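Local atomic coordinates of F1 capsule-anchoring protein (Yersinia pestis, PDB entry 3FCG), a protein that serves as the outer-membrane usher for secretion of Caf1 capsule fibres, represented here by its middle domain, which resembles a Caf1 subunit and is crucial for that secretion. Residues Q26-V31 / I65-D70. Numbering follows the deposited sequence.
Sequences QARVEV and IIHESD
Ile-65 pairs with Glu-30 through two backbone hydrogen bonds, opening an antiparallel ladder between the two central strands, 27-32 and 60-67, of the four-stranded sheet within this chain of the Caf1 subunit-like domain. The two side chains lie side by side, with Ile-65 CD1 3.6 Å from Glu-30 OE1. Ile-66 and Val-29 form the next, non-hydrogen-bonded pair and turn to the other face, where both touch Phe-48 of strand 46-50; Ile-66 CG2 also packs on Ala-27 CB at 3.8 Å. His-67 and Arg-28 again exchange two backbone bonds. Their side chains rise in the same direction, and the guanidinium lies flat on one ring face, planes 16° apart and centres 3.7 Å apart, while Ile-65 CG2 approaches the opposite face near the rim. A bend at chi3 (78°) folds the arginine over the ring, and Asn-40 OD1 accepts a bond from its NH1. At the ring edge, close to its plane, His-67 NE2 donates to the anti side of Glu-30 OE1 at 3.0 Å. Past the strand end, Glu-68 bends at chi2, and its OE2, hydrogen-bonded to Thr-25 OG1, sits 3.4 Å from Ala-27 CB, with OE1 taking the Arg-24 N-H. Ser-69 OG donates to Gln-26 O at 2.7 Å, tilted 18° from the carbonyl plane.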
loop_
_atom_site.group_PDB
_atom_site.type_symbol
_atom_site.label_atom_id
_atom_site.label_comp_id
_atom_site.label_asym_id
_atom_site.label_seq_id
_atom_site.Cartn_x
_atom_site.Cartn_y
_atom_site.Cartn_z
ATOM N N GLN A 26 3.359 0.323 23.505
ATOM C CA GLN A 26 3.962 0.762 22.253
ATOM C C GLN A 26 5.185 -0.118 22.003
ATOM O O GLN A 26 6.096 -0.181 22.834
ATOM C CB GLN A 26 4.302 2.259 22.268
ATOM C CG GLN A 26 5.208 2.737 23.401
ATOM C CD GLN A 26 5.320 4.256 23.468
ATOM O OE1 GLN A 26 4.764 4.973 22.632
ATOM N NE2 GLN A 26 6.040 4.750 24.469
ATOM N N ALA A 27 5.187 -0.813 20.868
ATOM C CA ALA A 27 6.103 -1.929 20.665
ATOM C C ALA A 27 6.852 -1.922 19.332
ATOM O O ALA A 27 6.616 -1.070 18.471
ATOM C CB ALA A 27 5.347 -3.244 20.840
ATOM N N ARG A 28 7.768 -2.879 19.195
ATOM C CA ARG A 28 8.474 -3.145 17.948
ATOM C C ARG A 28 7.977 -4.465 17.377
ATOM O O ARG A 28 8.123 -5.514 18.010
ATOM C CB ARG A 28 9.982 -3.216 18.194
ATOM C CG ARG A 28 10.791 -3.718 17.003
ATOM C CD ARG A 28 12.281 -3.601 17.255
ATOM N NE ARG A 28 12.807 -4.656 18.119
ATOM C CZ ARG A 28 13.414 -5.757 17.683
ATOM N NH1 ARG A 28 13.581 -5.972 16.384
ATOM N NH2 ARG A 28 13.861 -6.651 18.553
ATOM N N VAL A 29 7.390 -4.412 16.185
ATOM C CA VAL A 29 6.889 -5.620 15.531
ATOM C C VAL A 29 7.875 -6.118 14.477
ATOM O O VAL A 29 8.122 -5.452 13.471
ATOM C CB VAL A 29 5.488 -5.419 14.907
ATOM C CG1 VAL A 29 4.914 -6.756 14.466
ATOM C CG2 VAL A 29 4.546 -4.759 15.902
ATOM N N GLU A 30 8.431 -7.298 14.730
ATOM C CA GLU A 30 9.401 -7.919 13.839
ATOM C C GLU A 30 8.749 -9.059 13.060
ATOM O O GLU A 30 7.990 -9.852 13.625
ATOM C CB GLU A 30 10.588 -8.441 14.650
ATOM C CG GLU A 30 11.744 -8.982 13.819
ATOM C CD GLU A 30 12.876 -9.526 14.671
ATOM O OE1 GLU A 30 12.673 -9.728 15.887
ATOM O OE2 GLU A 30 13.976 -9.752 14.124
ATOM N N VAL A 31 9.044 -9.129 11.763
ATOM C CA VAL A 31 8.537 -10.201 10.910
ATOM C C VAL A 31 9.698 -11.033 10.368
ATOM O O VAL A 31 10.568 -10.523 9.660
ATOM C CB VAL A 31 7.648 -9.661 9.755
ATOM C CG1 VAL A 31 7.213 -10.785 8.829
ATOM C CG2 VAL A 31 6.423 -8.940 10.307
ATOM N N ILE A 65 7.072 -11.457 15.990
ATOM C CA ILE A 65 7.380 -11.177 17.391
ATOM C C ILE A 65 6.989 -9.746 17.716
ATOM O O ILE A 65 7.417 -8.809 17.038
ATOM C CB ILE A 65 8.883 -11.360 17.722
ATOM C CG1 ILE A 65 9.440 -12.634 17.080
ATOM C CG2 ILE A 65 9.099 -11.365 19.239
ATOM C CD1 ILE A 65 10.950 -12.651 16.974
ATOM N N ILE A 66 6.168 -9.584 18.749
ATOM C CA ILE A 66 5.819 -8.258 19.240
ATOM C C ILE A 66 6.627 -7.960 20.503
ATOM O O ILE A 66 6.268 -8.393 21.599
ATOM C CB ILE A 66 4.295 -8.105 19.485
ATOM C CG1 ILE A 66 3.508 -8.519 18.236
ATOM C CG2 ILE A 66 3.961 -6.664 19.869
ATOM C CD1 ILE A 66 2.009 -8.670 18.449
ATOM N N HIS A 67 7.734 -7.238 20.326
ATOM C CA HIS A 67 8.594 -6.818 21.435
ATOM C C HIS A 67 7.950 -5.648 22.169
ATOM O O HIS A 67 7.991 -4.513 21.687
ATOM C CB HIS A 67 9.976 -6.390 20.931
ATOM C CG HIS A 67 10.637 -7.390 20.035
ATOM N ND1 HIS A 67 11.523 -8.335 20.502
ATOM C CD2 HIS A 67 10.551 -7.581 18.697
ATOM C CE1 HIS A 67 11.949 -9.071 19.491
ATOM N NE2 HIS A 67 11.376 -8.633 18.386
ATOM N N GLU A 68 7.359 -5.926 23.327
ATOM C CA GLU A 68 6.674 -4.897 24.110
ATOM C C GLU A 68 7.664 -4.093 24.963
ATOM O O GLU A 68 8.817 -4.502 25.143
ATOM C CB GLU A 68 5.577 -5.521 24.983
ATOM C CG GLU A 68 4.537 -6.356 24.221
ATOM C CD GLU A 68 3.477 -5.523 23.502
ATOM O OE1 GLU A 68 2.569 -6.126 22.890
ATOM O OE2 GLU A 68 3.536 -4.275 23.547
ATOM N N SER A 69 7.198 -2.956 25.485
ATOM C CA SER A 69 8.030 -2.007 26.239
ATOM C C SER A 69 8.682 -2.595 27.491
ATOM O O SER A 69 9.793 -2.210 27.856
ATOM C CB SER A 69 7.211 -0.775 26.629
ATOM O OG SER A 69 6.696 -0.116 25.487
ATOM N N ASP A 70 7.985 -3.525 28.139
ATOM C CA ASP A 70 8.446 -4.114 29.397
ATOM C C ASP A 70 9.368 -5.327 29.221
ATOM O O ASP A 70 9.739 -5.980 30.203
ATOM C CB ASP A 70 7.247 -4.468 30.287
ATOM C CG ASP A 70 6.089 -5.064 29.506
ATOM O OD1 ASP A 70 6.339 -5.804 28.528
ATOM O OD2 ASP A 70 4.929 -4.790 29.877
#